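Local structure of muramoyltetrapeptide carboxypeptidase (Oxalobacter formigenes OXCC13, 6UUK) at residues E83-V88 against P115-V120; E102-Q107 against T129-H134; E110-P115 against A139-S144; K146-V149 against D153-V156. The protein probably acts as a serine-type carboxypeptidase of the S66 family, cleaving muramoyltetrapeptides of the bacterial cell wall. One frame throughout, in Å; residues are numbered along the deposited sequence.

Contact 1 of 4, residues E83-V88 against P115-V120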
loop_
_atom_site.group_PDB
_atom_site.type_symbol
_atom_site.label_atom_id
_atom_site.label_comp_id
_atom_site.label_asym_id
_atom_site.label_seq_id
_atom_site.Cartn_x
_atom_site.Cartn_y
_atom_site.Cartn_z
ATOM N N GLU B 83 28.832 23.105 6.523
ATOM C CA GLU B 83 28.516 24.167 5.577
ATOM C C GLU B 83 27.193 23.842 4.893
ATOM O O GLU B 83 27.087 22.836 4.184
ATOM C CB GLU B 83 29.637 24.323 4.552
ATOM C CG GLU B 83 29.468 25.501 3.608
ATOM C CD GLU B 83 30.597 25.602 2.602
ATOM O OE1 GLU B 83 31.451 24.690 2.572
ATOM O OE2 GLU B 83 30.634 26.592 1.841
ATOM N N VAL B 84 26.191 24.694 5.101
ATOM C CA VAL B 84 24.828 24.443 4.646
ATOM C C VAL B 84 24.604 25.119 3.301
ATOM O O VAL B 84 24.996 26.274 3.096
ATOM C CB VAL B 84 23.802 24.936 5.685
ATOM C CG1 VAL B 84 22.391 24.536 5.275
ATOM C CG2 VAL B 84 24.141 24.390 7.065
ATOM N N PHE B 85 23.968 24.395 2.382
ATOM C CA PHE B 85 23.563 24.917 1.077
ATOM C C PHE B 85 22.063 24.679 0.936
ATOM O O PHE B 85 21.631 23.562 0.633
ATOM C CB PHE B 85 24.341 24.248 -0.053
ATOM C CG PHE B 85 25.808 24.565 -0.053
ATOM C CD1 PHE B 85 26.296 25.643 -0.770
ATOM C CD2 PHE B 85 26.700 23.783 0.664
ATOM C CE1 PHE B 85 27.645 25.938 -0.774
ATOM C CE2 PHE B 85 28.049 24.072 0.664
ATOM C CZ PHE B 85 28.523 25.151 -0.056
ATOM N N ASN B 86 21.270 25.725 1.153
ATOM C CA ASN B 86 19.815 25.611 1.149
ATOM C C ASN B 86 19.297 25.845 -0.267
ATOM O O ASN B 86 19.333 26.972 -0.771
ATOM C CB ASN B 86 19.195 26.601 2.131
ATOM C CG ASN B 86 17.696 26.418 2.275
ATOM O OD1 ASN B 86 17.172 25.322 2.072
ATOM N ND2 ASN B 86 17.000 27.491 2.625
ATOM N N TYR B 87 18.813 24.780 -0.903
ATOM C CA TYR B 87 18.179 24.877 -2.211
ATOM C C TYR B 87 16.667 25.041 -2.127
ATOM O O TYR B 87 16.023 25.243 -3.163
ATOM C CB TYR B 87 18.505 23.640 -3.054
ATOM C CG TYR B 87 19.905 23.629 -3.625
ATOM C CD1 TYR B 87 20.140 24.003 -4.942
ATOM C CD2 TYR B 87 20.991 23.244 -2.849
ATOM C CE1 TYR B 87 21.417 23.994 -5.470
ATOM C CE2 TYR B 87 22.272 23.233 -3.370
ATOM C CZ TYR B 87 22.479 23.609 -4.680
ATOM O OH TYR B 87 23.751 23.599 -5.204
ATOM N N VAL B 88 16.090 24.961 -0.928
ATOM C CA VAL B 88 14.646 25.087 -0.774
ATOM C C VAL B 88 14.240 26.540 -0.975
ATOM O O VAL B 88 14.871 27.460 -0.437
ATOM C CB VAL B 88 14.205 24.567 0.600
ATOM C CG1 VAL B 88 12.688 24.537 0.697
ATOM C CG2 VAL B 88 14.792 23.188 0.859
ATOM N N PRO B 115 30.124 21.170 -6.395
ATOM C CA PRO B 115 31.328 20.509 -5.862
ATOM C C PRO B 115 31.518 20.694 -4.366
ATOM O O PRO B 115 32.226 19.888 -3.749
ATOM C CB PRO B 115 32.472 21.168 -6.648
ATOM C CG PRO B 115 31.818 21.778 -7.853
ATOM C CD PRO B 115 30.454 22.191 -7.401
ATOM N N ASP B 116 30.921 21.720 -3.767
ATOM C CA ASP B 116 31.060 21.974 -2.340
ATOM C C ASP B 116 30.060 21.196 -1.497
ATOM O O ASP B 116 30.066 21.336 -0.268
ATOM C CB ASP B 116 30.914 23.474 -2.058
ATOM C CG ASP B 116 31.889 24.315 -2.856
ATOM O OD1 ASP B 116 33.036 23.866 -3.061
ATOM O OD2 ASP B 116 31.508 25.426 -3.283
ATOM N N VAL B 117 29.209 20.383 -2.117
ATOM C CA VAL B 117 28.192 19.611 -1.414
ATOM C C VAL B 117 28.634 18.156 -1.357
ATOM O O VAL B 117 29.084 17.596 -2.365
ATOM C CB VAL B 117 26.821 19.744 -2.100
ATOM C CG1 VAL B 117 25.843 18.719 -1.547
ATOM C CG2 VAL B 117 26.275 21.153 -1.925
ATOM N N LYS B 118 28.513 17.547 -0.182
ATOM C CA LYS B 118 28.842 16.141 0.010
ATOM C C LYS B 118 27.667 15.317 0.508
ATOM O O LYS B 118 27.515 14.161 0.103
ATOM C CB LYS B 118 30.019 16.006 0.989
ATOM C CG LYS B 118 30.622 14.613 1.056
ATOM C CD LYS B 118 31.931 14.623 1.827
ATOM C CE LYS B 118 32.933 15.576 1.191
ATOM N NZ LYS B 118 34.218 15.624 1.942
ATOM N N ILE B 119 26.826 15.881 1.371
ATOM C CA ILE B 119 25.648 15.204 1.901
ATOM C C ILE B 119 24.409 15.935 1.404
ATOM O O ILE B 119 24.395 17.168 1.324
ATOM C CB ILE B 119 25.676 15.147 3.441
ATOM C CG1 ILE B 119 26.998 14.556 3.931
ATOM C CG2 ILE B 119 24.504 14.333 3.975
ATOM C CD1 ILE B 119 27.136 14.541 5.436
ATOM N N VAL B 120 23.373 15.173 1.063
ATOM C CA VAL B 120 22.104 15.722 0.601
ATOM C C VAL B 120 21.005 15.190 1.509
ATOM O O VAL B 120 20.767 13.977 1.558
ATOM C CB VAL B 120 21.825 15.364 -0.867
ATOM C CG1 VAL B 120 20.437 15.828 -1.265
ATOM C CG2 VAL B 120 22.878 15.983 -1.773
#

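Contact 2 of 4, residues E102-Q107 against T129-H134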
loop_
_atom_site.group_PDB
_atom_site.type_symbol
_atom_site.label_atom_id
_atom_site.label_comp_id
_atom_site.label_asym_id
_atom_site.label_seq_id
_atom_site.Cartn_x
_atom_site.Cartn_y
_atom_site.Cartn_z
ATOM N N GLU B 102 8.408 19.619 -11.571
ATOM C CA GLU B 102 9.575 19.974 -12.369
ATOM C C GLU B 102 10.560 20.821 -11.573
ATOM O O GLU B 102 11.775 20.701 -11.767
ATOM C CB GLU B 102 9.146 20.712 -13.638
ATOM C CG GLU B 102 8.209 19.921 -14.546
ATOM C CD GLU B 102 6.769 19.935 -14.063
ATOM O OE1 GLU B 102 6.445 20.759 -13.182
ATOM O OE2 GLU B 102 5.964 19.118 -14.560
ATOM N N GLU B 103 10.063 21.675 -10.677
ATOM C CA GLU B 103 10.961 22.492 -9.869
ATOM C C GLU B 103 11.629 21.665 -8.779
ATOM O O GLU B 103 12.830 21.818 -8.527
ATOM C CB GLU B 103 10.203 23.673 -9.263
ATOM C CG GLU B 103 11.063 24.587 -8.401
ATOM C CD GLU B 103 12.184 25.253 -9.181
ATOM O OE1 GLU B 103 12.017 25.474 -10.399
ATOM O OE2 GLU B 103 13.233 25.554 -8.574
ATOM N N ARG B 104 10.870 20.785 -8.120
ATOM C CA ARG B 104 11.472 19.894 -7.134
ATOM C C ARG B 104 12.495 18.970 -7.780
ATOM O O ARG B 104 13.505 18.628 -7.156
ATOM C CB ARG B 104 10.396 19.072 -6.421
ATOM C CG ARG B 104 9.384 19.893 -5.644
ATOM C CD ARG B 104 8.609 19.032 -4.656
ATOM N NE ARG B 104 8.098 17.806 -5.263
ATOM C CZ ARG B 104 6.949 17.718 -5.925
ATOM N NH1 ARG B 104 6.185 18.791 -6.077
ATOM N NH2 ARG B 104 6.564 16.558 -6.440
ATOM N N SER B 105 12.256 18.561 -9.028
ATOM C CA SER B 105 13.212 17.704 -9.718
ATOM C C SER B 105 14.485 18.464 -10.063
ATOM O O SER B 105 15.592 17.931 -9.922
ATOM C CB SER B 105 12.577 17.124 -10.981
ATOM O OG SER B 105 11.319 16.544 -10.698
ATOM N N ARG B 106 14.347 19.712 -10.519
ATOM C CA ARG B 106 15.515 20.508 -10.873
ATOM C C ARG B 106 16.380 20.810 -9.656
ATOM O O ARG B 106 17.609 20.881 -9.774
ATOM C CB ARG B 106 15.076 21.808 -11.547
ATOM C CG ARG B 106 16.220 22.630 -12.115
ATOM C CD ARG B 106 15.812 24.083 -12.287
ATOM N NE ARG B 106 15.386 24.670 -11.021
ATOM C CZ ARG B 106 16.218 25.166 -10.111
ATOM N NH1 ARG B 106 17.526 25.147 -10.326
ATOM N NH2 ARG B 106 15.742 25.681 -8.985
ATOM N N GLN B 107 15.764 20.987 -8.485
ATOM C CA GLN B 107 16.529 21.263 -7.276
ATOM C C GLN B 107 17.354 20.066 -6.823
ATOM O O GLN B 107 18.340 20.245 -6.101
ATOM C CB GLN B 107 15.594 21.708 -6.150
ATOM C CG GLN B 107 14.887 23.028 -6.418
ATOM C CD GLN B 107 13.852 23.364 -5.361
ATOM O OE1 GLN B 107 13.740 22.679 -4.344
ATOM N NE2 GLN B 107 13.086 24.423 -5.599
ATOM N N THR B 129 8.172 12.618 -4.105
ATOM C CA THR B 129 9.255 11.774 -4.596
ATOM C C THR B 129 8.772 10.871 -5.727
ATOM O O THR B 129 9.410 10.780 -6.777
ATOM C CB THR B 129 9.848 10.905 -3.471
ATOM O OG1 THR B 129 10.334 11.748 -2.419
ATOM C CG2 THR B 129 10.988 10.056 -3.999
ATOM N N THR B 130 7.639 10.201 -5.501
ATOM C CA THR B 130 7.069 9.338 -6.530
ATOM C C THR B 130 6.621 10.139 -7.748
ATOM O O THR B 130 6.744 9.663 -8.883
ATOM C CB THR B 130 5.896 8.540 -5.950
ATOM O OG1 THR B 130 6.376 7.664 -4.921
ATOM C CG2 THR B 130 5.209 7.713 -7.028
ATOM N N ARG B 131 6.128 11.361 -7.534
ATOM C CA ARG B 131 5.627 12.186 -8.628
ATOM C C ARG B 131 6.704 12.585 -9.628
ATOM O O ARG B 131 6.368 13.151 -10.674
ATOM C CB ARG B 131 4.975 13.455 -8.079
ATOM C CG ARG B 131 3.506 13.321 -7.729
ATOM C CD ARG B 131 2.880 14.696 -7.560
ATOM N NE ARG B 131 1.422 14.643 -7.495
ATOM C CZ ARG B 131 0.634 15.706 -7.610
ATOM N NH1 ARG B 131 -0.683 15.570 -7.541
ATOM N NH2 ARG B 131 1.162 16.907 -7.803
ATOM N N LEU B 132 7.980 12.316 -9.344
ATOM C CA LEU B 132 9.048 12.807 -10.205
ATOM C C LEU B 132 10.151 11.774 -10.402
ATOM O O LEU B 132 11.305 12.139 -10.648
ATOM C CB LEU B 132 9.633 14.108 -9.648
ATOM C CG LEU B 132 9.781 14.231 -8.128
ATOM C CD1 LEU B 132 11.014 13.500 -7.615
ATOM C CD2 LEU B 132 9.814 15.693 -7.713
ATOM N N LEU B 133 9.821 10.483 -10.310
ATOM C CA LEU B 133 10.827 9.453 -10.544
ATOM C C LEU B 133 11.337 9.482 -11.979
ATOM O O LEU B 133 12.510 9.179 -12.226
ATOM C CB LEU B 133 10.258 8.073 -10.212
ATOM C CG LEU B 133 10.077 7.746 -8.729
ATOM C CD1 LEU B 133 9.421 6.387 -8.561
ATOM C CD2 LEU B 133 11.415 7.790 -8.007
ATOM N N HIS B 134 10.479 9.846 -12.934
ATOM C CA HIS B 134 10.895 9.928 -14.327
ATOM C C HIS B 134 11.567 11.252 -14.664
ATOM O O HIS B 134 12.296 11.326 -15.658
ATOM C CB HIS B 134 9.692 9.710 -15.247
ATOM C CG HIS B 134 9.032 8.379 -15.071
ATOM N ND1 HIS B 134 9.536 7.221 -15.622
ATOM C CD2 HIS B 134 7.907 8.021 -14.407
ATOM C CE1 HIS B 134 8.752 6.206 -15.304
ATOM N NE2 HIS B 134 7.755 6.665 -14.568
#

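Contact 3 of 4, residues E110-P115 against A139-S144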
loop_
_atom_site.group_PDB
_atom_site.type_symbol
_atom_site.label_atom_id
_atom_site.label_comp_id
_atom_site.label_asym_id
_atom_site.label_seq_id
_atom_site.Cartn_x
_atom_site.Cartn_y
_atom_site.Cartn_z
ATOM N N GLU B 110 20.411 19.958 -9.346
ATOM C CA GLU B 110 21.323 21.080 -9.157
ATOM C C GLU B 110 22.220 20.876 -7.942
ATOM O O GLU B 110 23.417 21.179 -7.994
ATOM C CB GLU B 110 20.531 22.383 -9.027
ATOM C CG GLU B 110 21.335 23.631 -9.352
ATOM C CD GLU B 110 20.517 24.901 -9.225
ATOM O OE1 GLU B 110 20.260 25.334 -8.083
ATOM O OE2 GLU B 110 20.123 25.462 -10.269
ATOM N N ALA B 111 21.661 20.367 -6.841
ATOM C CA ALA B 111 22.466 20.135 -5.646
ATOM C C ALA B 111 23.457 18.996 -5.848
ATOM O O ALA B 111 24.538 19.005 -5.248
ATOM C CB ALA B 111 21.560 19.844 -4.449
ATOM N N ALA B 112 23.112 18.014 -6.682
ATOM C CA ALA B 112 24.017 16.905 -6.957
ATOM C C ALA B 112 25.178 17.301 -7.860
ATOM O O ALA B 112 26.069 16.476 -8.086
ATOM C CB ALA B 112 23.248 15.742 -7.584
ATOM N N THR B 113 25.188 18.528 -8.377
ATOM C CA THR B 113 26.256 19.004 -9.243
ATOM C C THR B 113 27.140 20.050 -8.579
ATOM O O THR B 113 28.076 20.544 -9.215
ATOM C CB THR B 113 25.673 19.578 -10.540
ATOM O OG1 THR B 113 24.677 20.560 -10.225
ATOM C CG2 THR B 113 25.047 18.475 -11.377
ATOM N N ASN B 114 26.874 20.398 -7.326
ATOM C CA ASN B 114 27.678 21.399 -6.637
ATOM C C ASN B 114 28.914 20.739 -6.034
ATOM O O ASN B 114 28.773 19.811 -5.228
ATOM C CB ASN B 114 26.861 22.087 -5.551
ATOM C CG ASN B 114 27.545 23.322 -5.001
ATOM O OD1 ASN B 114 28.347 23.241 -4.072
ATOM N ND2 ASN B 114 27.230 24.477 -5.576
ATOM N N PRO B 115 30.124 21.170 -6.395
ATOM C CA PRO B 115 31.328 20.509 -5.862
ATOM C C PRO B 115 31.518 20.694 -4.366
ATOM O O PRO B 115 32.226 19.888 -3.749
ATOM C CB PRO B 115 32.472 21.168 -6.648
ATOM C CG PRO B 115 31.818 21.778 -7.853
ATOM C CD PRO B 115 30.454 22.191 -7.401
ATOM N N ALA B 139 20.878 7.544 -12.976
ATOM C CA ALA B 139 22.213 7.233 -13.471
ATOM C C ALA B 139 23.155 8.414 -13.283
ATOM O O ALA B 139 24.348 8.222 -13.024
ATOM C CB ALA B 139 22.149 6.827 -14.943
ATOM N N LYS B 140 22.636 9.638 -13.409
ATOM C CA LYS B 140 23.425 10.823 -13.097
ATOM C C LYS B 140 23.625 10.976 -11.595
ATOM O O LYS B 140 24.684 11.440 -11.154
ATOM C CB LYS B 140 22.740 12.064 -13.673
ATOM C CG LYS B 140 23.448 13.380 -13.389
ATOM C CD LYS B 140 24.470 13.708 -14.465
ATOM C CE LYS B 140 24.999 15.124 -14.304
ATOM N NZ LYS B 140 25.900 15.516 -15.424
ATOM N N LEU B 141 22.628 10.586 -10.797
ATOM C CA LEU B 141 22.738 10.715 -9.348
ATOM C C LEU B 141 23.709 9.695 -8.769
ATOM O O LEU B 141 24.446 9.999 -7.824
ATOM C CB LEU B 141 21.360 10.566 -8.705
ATOM C CG LEU B 141 20.374 11.705 -8.956
ATOM C CD1 LEU B 141 18.987 11.320 -8.475
ATOM C CD2 LEU B 141 20.855 12.967 -8.261
ATOM N N ALA B 142 23.720 8.477 -9.318
ATOM C CA ALA B 142 24.639 7.457 -8.828
ATOM C C ALA B 142 26.090 7.843 -9.082
ATOM O O ALA B 142 26.976 7.467 -8.307
ATOM C CB ALA B 142 24.325 6.109 -9.477
ATOM N N LYS B 143 26.351 8.591 -10.153
ATOM C CA LYS B 143 27.689 9.075 -10.454
ATOM C C LYS B 143 28.011 10.398 -9.773
ATOM O O LYS B 143 29.166 10.836 -9.820
ATOM C CB LYS B 143 27.868 9.234 -11.968
ATOM C CG LYS B 143 27.681 7.952 -12.761
ATOM C CD LYS B 143 27.888 8.200 -14.246
ATOM C CE LYS B 143 27.711 6.925 -15.054
ATOM N NZ LYS B 143 27.929 7.161 -16.508
ATOM N N SER B 144 27.024 11.042 -9.146
ATOM C CA SER B 144 27.268 12.336 -8.517
ATOM C C SER B 144 28.162 12.210 -7.291
ATOM O O SER B 144 28.859 13.167 -6.934
ATOM C CB SER B 144 25.941 12.993 -8.136
ATOM O OG SER B 144 25.107 13.155 -9.270
#

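Contact 4 of 4, residues K146-V149 against D153-V156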
loop_
_atom_site.group_PDB
_atom_site.type_symbol
_atom_site.label_atom_id
_atom_site.label_comp_id
_atom_site.label_asym_id
_atom_site.label_seq_id
_atom_site.Cartn_x
_atom_site.Cartn_y
_atom_site.Cartn_z
ATOM N N LYS B 146 27.149 11.924 -4.205
ATOM C CA LYS B 146 26.555 12.556 -3.037
ATOM C C LYS B 146 26.029 11.505 -2.066
ATOM O O LYS B 146 25.701 10.379 -2.451
ATOM C CB LYS B 146 25.424 13.498 -3.451
ATOM C CG LYS B 146 25.832 14.535 -4.485
ATOM C CD LYS B 146 27.023 15.351 -4.009
ATOM C CE LYS B 146 27.469 16.344 -5.070
ATOM N NZ LYS B 146 28.680 17.099 -4.648
ATOM N N LEU B 147 25.952 11.888 -0.795
ATOM C CA LEU B 147 25.482 11.004 0.271
ATOM C C LEU B 147 24.067 11.437 0.641
ATOM O O LEU B 147 23.864 12.339 1.454
ATOM C CB LEU B 147 26.425 11.047 1.470
ATOM C CG LEU B 147 27.618 10.084 1.486
ATOM C CD1 LEU B 147 28.502 10.246 0.257
ATOM C CD2 LEU B 147 28.431 10.272 2.758
ATOM N N PHE B 148 23.081 10.783 0.032
ATOM C CA PHE B 148 21.684 11.118 0.264
ATOM C C PHE B 148 21.189 10.464 1.548
ATOM O O PHE B 148 21.405 9.269 1.771
ATOM C CB PHE B 148 20.825 10.672 -0.919
ATOM C CG PHE B 148 21.160 11.366 -2.210
ATOM C CD1 PHE B 148 20.481 12.509 -2.592
ATOM C CD2 PHE B 148 22.154 10.873 -3.040
ATOM C CE1 PHE B 148 20.787 13.151 -3.778
ATOM C CE2 PHE B 148 22.464 11.510 -4.228
ATOM C CZ PHE B 148 21.779 12.650 -4.597
ATOM N N VAL B 149 20.527 11.251 2.395
ATOM C CA VAL B 149 19.958 10.760 3.642
ATOM C C VAL B 149 18.484 11.131 3.690
ATOM O O VAL B 149 18.042 12.092 3.051
ATOM C CB VAL B 149 20.701 11.311 4.882
ATOM C CG1 VAL B 149 22.179 10.954 4.824
ATOM C CG2 VAL B 149 20.520 12.810 4.991
ATOM N N ASP B 153 8.794 9.023 3.130
ATOM C CA ASP B 153 8.575 8.999 1.688
ATOM C C ASP B 153 9.881 8.975 0.907
ATOM O O ASP B 153 9.890 8.549 -0.254
ATOM C CB ASP B 153 7.730 10.205 1.276
ATOM C CG ASP B 153 7.438 10.236 -0.211
ATOM O OD1 ASP B 153 6.724 9.337 -0.701
ATOM O OD2 ASP B 153 7.920 11.168 -0.890
ATOM N N PHE B 154 10.986 9.408 1.518
ATOM C CA PHE B 154 12.276 9.410 0.839
ATOM C C PHE B 154 12.821 8.007 0.603
ATOM O O PHE B 154 13.836 7.867 -0.090
ATOM C CB PHE B 154 13.283 10.236 1.641
ATOM C CG PHE B 154 14.436 10.746 0.827
ATOM C CD1 PHE B 154 14.242 11.731 -0.128
ATOM C CD2 PHE B 154 15.715 10.253 1.023
ATOM C CE1 PHE B 154 15.299 12.207 -0.880
ATOM C CE2 PHE B 154 16.777 10.726 0.276
ATOM C CZ PHE B 154 16.569 11.705 -0.674
ATOM N N THR B 155 12.185 6.974 1.163
ATOM C CA THR B 155 12.567 5.604 0.839
ATOM C C THR B 155 12.379 5.318 -0.645
ATOM O O THR B 155 13.151 4.552 -1.235
ATOM C CB THR B 155 11.754 4.618 1.683
ATOM O OG1 THR B 155 11.939 4.910 3.074
ATOM C CG2 THR B 155 12.190 3.183 1.415
ATOM N N VAL B 156 11.368 5.933 -1.265
ATOM C CA VAL B 156 11.164 5.792 -2.704
ATOM C C VAL B 156 12.383 6.298 -3.466
ATOM O O VAL B 156 12.828 5.678 -4.440
ATOM C CB VAL B 156 9.880 6.530 -3.129
ATOM C CG1 VAL B 156 9.753 6.572 -4.643
ATOM C CG2 VAL B 156 8.658 5.871 -2.505
#

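Contact 1 of 4, residues E83-V88 against P115-V120
The phenyl ring of Phe85 is met obliquely by two neighbours from 115-120, the backbone carbonyl of Asp116 and a methyl group of Val117. Asp116 attends to the far end of the ring: its O lies 3.5 Å from Phe85 CE2, and its CB stands 3.5 Å from Phe85 CZ. The carboxylate beyond is turned only 27° from the ring plane. Nearer the root, Val117 CG2 sits 3.7 Å from Phe85 CD2, and the two side chains run past one another in opposite senses. With CG beside the backbone N (chi1 -66°), Phe85 reaches over to both residues.

Phe85 belongs to strand 83-86, the outermost strand of the parallel part of the N-terminal sheet within this chain, whereas 115-118 leads into strand 119-122. Strand 55-59 lies between the two strands, hydrogen-bonded through its backbone to 83-86, so the side chains of this beta-alpha-beta crossover meet above it; Val117 also packs on Ala57 there. At the solvent side Glu83 OE2 and Asp116 OD2, a like-charged pair, approach to 5.3 Å without touching, and both residues are exposed. Where the strand ends, Asn86 OD1 accepts from Val88 N at 3.2 Å, forming an Asx turn, with the donor above the carbonyl plane of the amide.

Contact 2 of 4, residues E102-Q107 against T129-H134
Arg104, on helix 101-111, crosses Leu132 at about a right angle and touches one of its methyls, CD2, at the root and again at the guanidinium. CB starts the contact, 3.7 Å from Leu132 CD2. The middle of the chain bows away from the methyl, and a bend at chi3 (-48°) brings the guanidinium back to it: NE lies 3.7 Å from Leu132 CD2, and NH2 comes to 3.6 Å from it. This methyl approaches the guanidinium obliquely, while CB of Arg131 stands at the edge of the group, near its plane, 3.9 Å from NH2. The polar tip is occupied elsewhere. NH1 binds Ala99 O, NH2 forms a salt bridge with Asp101, and Phe97 makes a cation-pi contact.

One residue further along, Ser105 OG presses to 3.1 Å from Leu132 CB, a tight approach, while its hydrogen bond goes to Asp101 O, one helical turn back. Leu132 has its CG between the backbone N and the carbonyl carbon (chi1 38°), an uncommon choice that sends CD2 toward the helix. Arg131 extends instead to the second subunit, where NE pairs with Glu256 and the guanidinium meets Trp299 in a cation-pi contact.

In this buried contact, then, polar groups lie against carbon atoms of Leu132 and Arg131 and find their polar partners outside it; Asp101, which Arg131 also reaches through a long, weak ion pair, probably offsets the proximity of the two guanidinium groups.

Contact 3 of 4, residues E110-P115 against A139-S144
Ala112 CB packs against two side chains of 139-144, standing 3.7 Å from Leu141 CD2 and 3.6 Å from Ser144 OG. This is the tight part of the contact, and the closest approach of the two backbones is here too. Ser144 adds its CB, which rests 3.5 Å from Ala112 O. The hydroxyl itself is turned back to its own segment: beside the backbone N (chi1 -58°), OG donates to Lys140 O at 2.6 Å, tilted 31° from the carbonyl plane, and lies beside the Ala112 methyl. Inward, Leu141 continues onto Phe157 and Leu161 of helix 155-163, which back the alanine contact with apolar groups.

The outer side is looser. Thr113 CG2 and Lys140 CE come no nearer than 4.4 Å, and both residues are exposed. Thr113, like Ser144, spends its hydroxyl on its own chain: OG1 donates to Glu110 O at 2.6 Å, and the backbone N of Thr113 reaches the same oxygen from the same face of the carbonyl, so two bonds from Thr113 grip this oxygen. A type I turn from Ala111 to Asn114 then leads the chain off.

Small residues thus let the C-terminal end regions of helices 101-111 and 138-142 lie close together. Such a meeting of successive connecting helices on one side of the parallel part of the sheet belongs to the alpha/beta architecture of the N-terminal domain.

Contact 4 of 4, residues K146-V149 against D153-V156
Apolar contact joins Phe148 to Phe154: CB of the strand residue lies 4.2 Å from CE2 of Phe154, at the edge of that ring and near its plane. With CG anti to the backbone N (chi1 -158°), Phe154 reaches from the start of helix 155-163 back toward strand 147-150. Phe157 joins both aromatics, stacking on Phe154 and meeting Phe148 with the planes at about 45°.

In a second kind of approach, a carbonyl oxygen lies against the ring. Val149 O comes to 3.3 Å from Phe154 CE2 and 3.6 Å from Phe154 CD2, reaching the ring obliquely.

The hydrogen bonds are of two sorts. Val156 N to Asp153 O, at 3.2 Å, and Thr155 OG1 to Ser152 O are local bonds of the turn and helix start, whereas Asp153 OD2, bonded to Thr129 OG1, anchors the turn to the 129-134 loop. The strand, the tight turn and the helix open a beta-alpha-beta unit, and Ser152, the predicted nucleophile, sits in the turn, consistent with a nucleophile elbow.

Strand and helix are therefore held together here by van der Waals contact, while the polar bonds fix the turn that carries the serine, both locally and to the neighbouring loop.

Contacts 2 and 4 are buried, whereas contacts 1 and 3 are only partly so. Helix 101-111 serves contacts 2 and 3, by its first half and its C-terminal end; contacts 1 and 4 reach the same sheet, where strands 119-122 and 147-150 are neighbours. Lys146 ties three of them together, hydrogen-bonding Val117 O of contact 1 and Asn114 O of contact 3, and Tyr87 packs on Ala111. Thr129 and Asp153 join contact 2 to contact 4. Aromatic rings serve both contact 1, at the sheet's outer strand, and contact 4, in the core near the predicted nucleophile; contact 2 is arginine-rich where the second subunit approaches, and contact 3 relies on small residues.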